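Local coordinates for protein mycobacterium tuberculosis paralogous family 11 (Mycobacterium smegmatis, PDB 4Y9I) that probably uses the deazaflavin coenzyme F420 in its reduced form to reduce quinones to quinols, as a member of the F420H(2)-dependent quinone reductase family, at residues 29-33 and 34-38; 49-52 and 53-57; 83-86 and 87-91. One frame throughout, in Å; residues are numbered along the deposited sequence. Where two conformers were deposited one is given.

Contact 1 (29-33 and 34-38); sequences RVEEN and GKYAM
A beta hairpin with a two-residue type I' turn, Asn33 and Gly34 at its corners, joins strands 22-32 and 35-39 of the six-stranded antiparallel barrel, a split barrel as in FMN-binding relatives. Glu31 and Tyr36 meet across it as a non-hydrogen-bonded pair. Next to the turn, Glu32 and Lys35 form the hydrogen-bonded pair: Glu32 N reaches Lys35 O at 2.9 Å, and Lys35 N returns to Glu32 O at 3.0 Å from well above the carbonyl plane. Beyond them Ala37 N binds Val30 O at 2.9 Å, and a water bridges Val30 N and Ala37 O. The backbone angles of Gly34 suit glycine, leaving no room for a CB beside Asn33 O.

With CG anti to the backbone N (chi1 -176°), Glu31 lays CG over one face of the Tyr36 ring, a CH-pi contact 3.9 Å from the centroid; the chi2 bend (-84°) then swings the carboxylate toward the turn. Asp65 and Lys68 hold Tyr36 OH, and Arg29 NE pairs with the same Asp65. On the opposite face, where Glu32 and Lys35 also point, Val30 CG1 packs on Ala37 CB (4.0 Å). Glu31 OE2 accepts from Gly34 N at 2.9 Å, met from above the carboxylate plane, and a water bridges the same oxygen to Tyr36 OH.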
loop_
_atom_site.group_PDB
_atom_site.type_symbol
_atom_site.label_atom_id
_atom_site.label_comp_id
_atom_site.label_asym_id
_atom_site.label_seq_id
_atom_site.Cartn_x
_atom_site.Cartn_y
_atom_site.Cartn_z
ATOM N N ARG A 29 -6.198 -5.434 -0.973
ATOM C CA ARG A 29 -5.653 -5.854 -2.275
ATOM C C ARG A 29 -6.180 -4.939 -3.398
ATOM O O ARG A 29 -7.407 -4.858 -3.654
ATOM C CB ARG A 29 -6.046 -7.276 -2.581
ATOM C CG ARG A 29 -5.452 -7.843 -3.862
ATOM C CD ARG A 29 -5.800 -9.310 -3.991
ATOM N NE ARG A 29 -5.209 -9.937 -5.158
ATOM C CZ ARG A 29 -5.668 -9.802 -6.400
ATOM N NH1 ARG A 29 -6.725 -9.080 -6.653
ATOM N NH2 ARG A 29 -5.066 -10.413 -7.406
ATOM N N VAL A 30 -5.229 -4.282 -4.037
ATOM C CA VAL A 30 -5.481 -3.430 -5.218
ATOM C C VAL A 30 -4.410 -3.854 -6.218
ATOM O O VAL A 30 -3.226 -3.570 -6.042
ATOM C CB VAL A 30 -5.353 -1.963 -4.873
ATOM C CG1 VAL A 30 -5.636 -1.133 -6.098
ATOM C CG2 VAL A 30 -6.298 -1.611 -3.714
ATOM N N GLU A 31 -4.804 -4.618 -7.240
ATOM C CA GLU A 31 -3.863 -5.340 -8.103
ATOM C C GLU A 31 -4.202 -5.117 -9.535
ATOM O O GLU A 31 -5.365 -5.038 -9.885
ATOM C CB GLU A 31 -3.797 -6.849 -7.745
ATOM C CG GLU A 31 -2.763 -7.641 -8.542
ATOM C CD GLU A 31 -3.209 -8.143 -9.901
ATOM O OE1 GLU A 31 -4.408 -8.058 -10.253
ATOM O OE2 GLU A 31 -2.296 -8.618 -10.583
ATOM N N GLU A 32 -3.171 -5.054 -10.391
ATOM C CA GLU A 32 -3.341 -5.011 -11.834
ATOM C C GLU A 32 -2.094 -5.481 -12.521
ATOM O O GLU A 32 -1.013 -4.945 -12.327
ATOM C CB GLU A 32 -3.707 -3.614 -12.298
ATOM C CG GLU A 32 -3.938 -3.476 -13.810
ATOM C CD GLU A 32 -4.338 -2.048 -14.166
ATOM O OE1 GLU A 32 -3.473 -1.139 -14.164
ATOM O OE2 GLU A 32 -5.551 -1.881 -14.409
ATOM N N ASN A 33 -2.264 -6.518 -13.315
ATOM C CA ASN A 33 -1.147 -7.035 -14.159
ATOM C C ASN A 33 0.155 -7.244 -13.373
ATOM O O ASN A 33 1.300 -7.035 -13.879
ATOM C CB ASN A 33 -0.976 -6.181 -15.405
ATOM C CG ASN A 33 -2.190 -6.217 -16.299
ATOM O OD1 ASN A 33 -2.884 -7.235 -16.325
ATOM N ND2 ASN A 33 -2.459 -5.151 -17.048
ATOM N N GLY A 34 -0.021 -7.787 -12.152
ATOM C CA GLY A 34 1.079 -8.175 -11.301
ATOM C C GLY A 34 1.707 -7.111 -10.447
ATOM O O GLY A 34 2.713 -7.401 -9.763
ATOM N N LYS A 35 1.175 -5.889 -10.538
ATOM C CA LYS A 35 1.558 -4.780 -9.665
ATOM C C LYS A 35 0.482 -4.523 -8.649
ATOM O O LYS A 35 -0.718 -4.802 -8.866
ATOM C CB LYS A 35 1.890 -3.521 -10.482
ATOM C CG LYS A 35 3.044 -3.766 -11.473
ATOM C CD LYS A 35 3.558 -2.479 -12.142
ATOM C CE LYS A 35 4.861 -2.767 -12.957
ATOM N NZ LYS A 35 5.472 -1.487 -13.412
ATOM N N TYR A 36 0.899 -3.983 -7.517
ATOM C CA TYR A 36 0.025 -3.766 -6.365
ATOM C C TYR A 36 0.069 -2.333 -5.923
ATOM O O TYR A 36 1.143 -1.650 -6.066
ATOM C CB TYR A 36 0.396 -4.655 -5.172
ATOM C CG TYR A 36 0.159 -6.144 -5.412
ATOM C CD1 TYR A 36 1.082 -6.893 -6.157
ATOM C CD2 TYR A 36 -1.027 -6.761 -5.040
ATOM C CE1 TYR A 36 0.855 -8.223 -6.443
ATOM C CE2 TYR A 36 -1.250 -8.107 -5.305
ATOM C CZ TYR A 36 -0.323 -8.829 -6.054
ATOM O OH TYR A 36 -0.523 -10.146 -6.339
ATOM N N ALA A 37 -1.019 -1.829 -5.334
ATOM C CA ALA A 37 -0.989 -0.527 -4.693
ATOM C C ALA A 37 -1.084 -0.576 -3.162
ATOM O O ALA A 37 -1.843 -1.391 -2.604
ATOM C CB ALA A 37 -2.081 0.392 -5.226
ATOM N N MET A 38 -0.332 0.294 -2.487
ATOM C CA MET A 38 -0.443 0.515 -1.028
ATOM C C MET A 38 -1.136 1.873 -0.890
ATOM O O MET A 38 -0.531 2.951 -1.202
ATOM C CB MET A 38 0.916 0.621 -0.397
ATOM C CG MET A 38 1.781 -0.648 -0.561
ATOM S SD MET A 38 3.422 -0.530 0.152
ATOM C CE MET A 38 2.990 -0.748 1.852
HETATM O O HOH W 1 -2.788 -3.960 -2.573
HETATM O O HOH W 2 -0.807 -10.512 -9.249
#

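Contact 2 (49-52 and 53-57); sequences PSWY and FNVKA
Tyr52 turns its CG anti to the backbone N (chi1 168°), and Lys56, one helical turn on, sets CG beside its own backbone N and runs on extended at chi2 (173°), which together bring CD over the tyrosine ring; the bend at chi3 then turns CE and NZ toward the Tyr52 hydroxyl. The pair sits on the short helix 51-57, packed against the barrel, and is an i to i+4 contact. Lys56 CD lies over one face of the Tyr52 ring, offset toward the rim, in a CH-pi contact 3.7 Å from the centroid. Behind it, the backbone bond from Lys56 N to Tyr52 O is weak.

Phe53 comes to the same ring from the next position in the sequence. The edge of Tyr52 is directed at the face of Phe53, a T-shaped pair with planes at 66°, and Tyr52 CE2 comes to 3.5 Å from Phe53 CE1. His48 joins both rings, stacking on Tyr52 and meeting Phe53 edge-to-face, so three aromatic rings gather beside the first turn.

Trp51 and Val55 form the inward side. Val55 N donates to Trp51 O at 3.1 Å, and in one of the two conformers of Val55 its CG2 sits at the edge of the indole, 3.9 Å from Trp51 CE3. Pro49 CG covers one indole face, while Val25, Leu27 and Phe111 of the barrel also touch Trp51.

Water ties up the helix start: one molecule donates to Pro49 O and Ser50 O and accepts from Phe53 N. Another joins the polar ends of the first pair, accepting from Lys56 NZ at 2.6 Å and lying 3.0 Å from Tyr52 OH.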
loop_
_atom_site.group_PDB
_atom_site.type_symbol
_atom_site.label_atom_id
_atom_site.label_comp_id
_atom_site.label_asym_id
_atom_site.label_seq_id
_atom_site.Cartn_x
_atom_site.Cartn_y
_atom_site.Cartn_z
ATOM N N PRO A 49 -0.501 6.956 7.987
ATOM C CA PRO A 49 -0.180 5.738 8.668
ATOM C C PRO A 49 1.322 5.663 8.941
ATOM O O PRO A 49 2.113 6.294 8.261
ATOM C CB PRO A 49 -0.681 4.656 7.704
ATOM C CG PRO A 49 -0.493 5.289 6.376
ATOM C CD PRO A 49 -0.784 6.741 6.569
ATOM N N SER A 50 1.693 4.878 9.932
ATOM C CA SER A 50 3.075 4.972 10.429
ATOM C C SER A 50 4.062 4.384 9.385
ATOM O O SER A 50 5.210 4.794 9.245
ATOM C CB SER A 50 3.157 4.301 11.788
ATOM O OG SER A 50 3.001 2.900 11.610
ATOM N N TRP A 51 3.587 3.514 8.531
ATOM C CA TRP A 51 4.418 2.958 7.503
ATOM C C TRP A 51 4.737 3.887 6.330
ATOM O O TRP A 51 5.604 3.562 5.532
ATOM C CB TRP A 51 3.827 1.627 7.025
ATOM C CG TRP A 51 2.429 1.707 6.468
ATOM C CD1 TRP A 51 1.265 1.357 7.102
ATOM C CD2 TRP A 51 2.041 2.100 5.118
ATOM N NE1 TRP A 51 0.194 1.516 6.250
ATOM C CE2 TRP A 51 0.633 1.979 5.032
ATOM C CE3 TRP A 51 2.750 2.518 3.981
ATOM C CZ2 TRP A 51 -0.076 2.285 3.841
ATOM C CZ3 TRP A 51 2.064 2.838 2.859
ATOM C CH2 TRP A 51 0.679 2.683 2.778
ATOM N N TYR A 52 4.024 4.985 6.188
ATOM C CA TYR A 52 4.211 5.869 5.046
ATOM C C TYR A 52 5.672 6.354 4.990
ATOM O O TYR A 52 6.310 6.253 3.947
ATOM C CB TYR A 52 3.291 7.072 5.181
ATOM C CG TYR A 52 3.549 8.180 4.257
ATOM C CD1 TYR A 52 3.149 8.118 2.955
ATOM C CD2 TYR A 52 4.203 9.336 4.689
ATOM C CE1 TYR A 52 3.324 9.179 2.107
ATOM C CE2 TYR A 52 4.400 10.392 3.839
ATOM C CZ TYR A 52 3.974 10.297 2.558
ATOM O OH TYR A 52 4.158 11.342 1.630
ATOM N N PHE A 53 6.164 6.898 6.093
ATOM C CA PHE A 53 7.547 7.364 6.091
ATOM C C PHE A 53 8.568 6.224 5.937
ATOM O O PHE A 53 9.589 6.422 5.275
ATOM C CB PHE A 53 7.817 8.294 7.305
ATOM C CG PHE A 53 7.200 9.697 7.130
ATOM C CD1 PHE A 53 7.499 10.461 6.014
ATOM C CD2 PHE A 53 6.336 10.199 8.066
ATOM C CE1 PHE A 53 6.971 11.730 5.840
ATOM C CE2 PHE A 53 5.801 11.471 7.931
ATOM C CZ PHE A 53 6.102 12.233 6.831
ATOM N N ASN A 54 8.218 5.047 6.396
ATOM C CA ASN A 54 9.101 3.921 6.252
ATOM C C ASN A 54 9.318 3.466 4.782
ATOM O O ASN A 54 10.427 3.182 4.411
ATOM C CB ASN A 54 8.580 2.705 7.009
ATOM C CG ASN A 54 8.485 2.865 8.494
ATOM O OD1 ASN A 54 9.158 3.639 9.085
ATOM N ND2 ASN A 54 7.615 2.034 9.115
ATOM N N VAL A 55 8.258 3.409 3.995
ATOM C CA VAL A 55 8.416 2.991 2.615
ATOM C C VAL A 55 9.080 4.097 1.801
ATOM O O VAL A 55 9.615 3.811 0.746
ATOM C CB VAL A 55 7.085 2.498 1.941
ATOM C CG1 VAL A 55 6.625 1.231 2.615
ATOM C CG2 VAL A 55 5.975 3.549 1.989
ATOM N N LYS A 56 9.031 5.340 2.262
ATOM C CA LYS A 56 9.780 6.357 1.546
ATOM C C LYS A 56 11.276 6.306 1.915
ATOM O O LYS A 56 12.142 6.369 1.042
ATOM C CB LYS A 56 9.149 7.712 1.820
ATOM C CG LYS A 56 7.741 7.875 1.199
ATOM C CD LYS A 56 7.063 9.178 1.643
ATOM C CE LYS A 56 7.984 10.382 1.414
ATOM N NZ LYS A 56 7.601 11.727 1.925
ATOM N N ALA A 57 11.554 6.039 3.186
ATOM C CA ALA A 57 12.982 5.886 3.618
ATOM C C ALA A 57 13.627 4.662 3.042
ATOM O O ALA A 57 14.823 4.660 2.711
ATOM C CB ALA A 57 13.102 5.855 5.097
HETATM O O HOH W 3 4.597 7.661 8.623
HETATM O O HOH W 4 5.804 1.490 11.337
HETATM O O HOH W 5 6.261 12.194 -0.275
#

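Contact 3 (83-86 and 87-91)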
loop_
_atom_site.group_PDB
_atom_site.type_symbol
_atom_site.label_atom_id
_atom_site.label_comp_id
_atom_site.label_asym_id
_atom_site.label_seq_id
_atom_site.Cartn_x
_atom_site.Cartn_y
_atom_site.Cartn_z
ATOM N N ARG A 83 -1.425 8.030 -10.632
ATOM C CA ARG A 83 -2.084 7.949 -9.325
ATOM C C ARG A 83 -3.576 7.848 -9.479
ATOM O O ARG A 83 -4.264 7.086 -8.795
ATOM C CB ARG A 83 -1.771 9.136 -8.422
ATOM C CG ARG A 83 -2.320 8.912 -7.023
ATOM C CD ARG A 83 -2.366 10.191 -6.228
ATOM N NE ARG A 83 -3.195 9.966 -5.068
ATOM C CZ ARG A 83 -4.528 9.888 -5.043
ATOM N NH1 ARG A 83 -5.267 10.195 -6.101
ATOM N NH2 ARG A 83 -5.151 9.690 -3.899
ATOM N N GLU A 84 -4.119 8.666 -10.356
ATOM C CA GLU A 84 -5.542 8.632 -10.574
ATOM C C GLU A 84 -6.020 7.262 -10.980
ATOM O O GLU A 84 -7.058 6.836 -10.583
ATOM C CB GLU A 84 -6.012 9.764 -11.548
ATOM C CG GLU A 84 -5.769 11.152 -10.970
ATOM C CD GLU A 84 -6.188 11.377 -9.458
ATOM O OE1 GLU A 84 -7.402 11.567 -9.203
ATOM O OE2 GLU A 84 -5.324 11.413 -8.520
ATOM N N HIS A 85 -5.240 6.622 -11.838
ATOM C CA HIS A 85 -5.615 5.304 -12.331
ATOM C C HIS A 85 -5.685 4.283 -11.170
ATOM O O HIS A 85 -6.672 3.558 -11.035
ATOM C CB HIS A 85 -4.593 4.873 -13.366
ATOM C CG HIS A 85 -4.738 3.458 -13.782
ATOM N ND1 HIS A 85 -5.826 2.988 -14.486
ATOM C CD2 HIS A 85 -3.952 2.381 -13.569
ATOM C CE1 HIS A 85 -5.691 1.690 -14.686
ATOM N NE2 HIS A 85 -4.574 1.296 -14.121
ATOM N N TRP A 86 -4.645 4.250 -10.360
ATOM C CA TRP A 86 -4.612 3.322 -9.244
ATOM C C TRP A 86 -5.630 3.696 -8.164
ATOM O O TRP A 86 -6.132 2.815 -7.485
ATOM C CB TRP A 86 -3.191 3.183 -8.716
ATOM C CG TRP A 86 -2.366 2.368 -9.633
ATOM C CD1 TRP A 86 -1.555 2.815 -10.635
ATOM C CD2 TRP A 86 -2.214 0.953 -9.609
ATOM N NE1 TRP A 86 -0.976 1.770 -11.276
ATOM C CE2 TRP A 86 -1.309 0.612 -10.645
ATOM C CE3 TRP A 86 -2.716 -0.074 -8.809
ATOM C CZ2 TRP A 86 -0.942 -0.708 -10.896
ATOM C CZ3 TRP A 86 -2.318 -1.353 -9.083
ATOM C CH2 TRP A 86 -1.438 -1.640 -10.080
ATOM N N TRP A 87 -5.873 4.988 -7.998
ATOM C CA TRP A 87 -6.981 5.429 -7.090
ATOM C C TRP A 87 -8.315 4.842 -7.505
ATOM O O TRP A 87 -9.093 4.371 -6.667
ATOM C CB TRP A 87 -7.014 6.959 -6.962
ATOM C CG TRP A 87 -8.041 7.388 -5.957
ATOM C CD1 TRP A 87 -9.226 8.003 -6.250
ATOM C CD2 TRP A 87 -8.014 7.212 -4.530
ATOM N NE1 TRP A 87 -9.934 8.244 -5.075
ATOM C CE2 TRP A 87 -9.229 7.773 -4.016
ATOM C CE3 TRP A 87 -7.103 6.651 -3.633
ATOM C CZ2 TRP A 87 -9.531 7.770 -2.664
ATOM C CZ3 TRP A 87 -7.398 6.699 -2.278
ATOM C CH2 TRP A 87 -8.621 7.209 -1.831
ATOM N N LYS A 88 -8.617 4.892 -8.793
ATOM C CA LYS A 88 -9.861 4.328 -9.312
ATOM C C LYS A 88 -9.922 2.826 -8.955
ATOM O O LYS A 88 -10.935 2.335 -8.507
ATOM C CB LYS A 88 -9.893 4.524 -10.840
ATOM C CG LYS A 88 -11.154 3.999 -11.487
ATOM C CD LYS A 88 -11.025 3.815 -13.001
ATOM C CE LYS A 88 -10.125 2.634 -13.381
ATOM N NZ LYS A 88 -10.296 2.290 -14.811
ATOM N N LEU A 89 -8.827 2.089 -9.199
ATOM C CA LEU A 89 -8.794 0.645 -8.842
ATOM C C LEU A 89 -8.976 0.469 -7.316
ATOM O O LEU A 89 -9.651 -0.433 -6.890
ATOM C CB LEU A 89 -7.415 0.083 -9.232
ATOM C CG LEU A 89 -7.151 0.085 -10.735
ATOM C CD1 LEU A 89 -5.800 -0.553 -10.994
ATOM C CD2 LEU A 89 -8.246 -0.624 -11.523
ATOM N N ALA A 90 -8.403 1.350 -6.508
ATOM C CA ALA A 90 -8.577 1.259 -5.052
ATOM C C ALA A 90 -10.037 1.464 -4.619
ATOM O O ALA A 90 -10.531 0.757 -3.765
ATOM C CB ALA A 90 -7.630 2.228 -4.336
ATOM N N VAL A 91 -10.689 2.478 -5.209
ATOM C CA VAL A 91 -12.046 2.796 -4.844
ATOM C C VAL A 91 -12.975 1.668 -5.303
ATOM O O VAL A 91 -13.977 1.378 -4.626
ATOM C CB VAL A 91 -12.427 4.208 -5.364
ATOM C CG1 VAL A 91 -13.915 4.429 -5.181
ATOM C CG2 VAL A 91 -11.664 5.261 -4.578
HETATM O O HOH W 6 -7.850 4.414 -15.262
#
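Four successive i to i+4 hydrogen bonds carry helix 80-93 through this stretch, from Trp87 N to Arg83 O at 2.8 Å through to Ala90 N to Trp86 O at 2.9 Å. This puts residues three and four apart on the same side of the helix.

Arg83 and Trp87 run side by side, both with CG anti to the backbone N (chi1 -172° and -175°). This lays the guanidinium beside the indole with the two planes 27° apart and Arg83 NH2 3.6 Å from Trp87 CE3. Val91 CG2 lies over a face of the indole. Arg83 has polar partners as well: NH1 makes a salt bridge to Glu84 OE2 at 2.7 Å in one of the two conformers of Glu84, and NH2 donates to Ile108 O.

On another side of the helix, Leu89 touches two rings with one methyl. Its CD1 stands over one face of Trp86, 4.1 Å from the centroid of the six-membered ring, and 3.8 Å from His85 NE2. His85 NE2 is itself hydrogen-bonded to Glu32 of the barrel. At the other ring nitrogen, a water 2.6 Å from His85 ND1 also makes a weak bond with Lys88 NZ.

Trp86 and Leu89 thus pack the helix on strands 22-32 and 35-39, while Trp87 reaches toward helix 96-102. Polar His85 ties the helix to Glu32, a bond that probably fixes the rotation of the imidazole while its ND1 side meets water.

In the fold
From the N terminus, contact 1 comes first and closes the hairpin between strands 22-32 and 35-39. Contact 2 follows on helix 51-57, and contact 3 on helix 80-93, after strands 60-65 and 68-77; each spans about one helical turn and closes no longer loop. The three lie in series, none nested or crossed. Contacts 1 and 2 are on opposite sides of the chain's centre but touch where Met38 packs on Trp51 and Val55. Contacts 1 and 3, centres about 10 Å apart, are tied by Ala37 packed on Trp86 and a probable Glu32-His85 hydrogen bond. Contacts 2 and 3 do not meet, their nearest atoms about 10 Å apart; the hairpin thus connects two helices on different sides of the barrel.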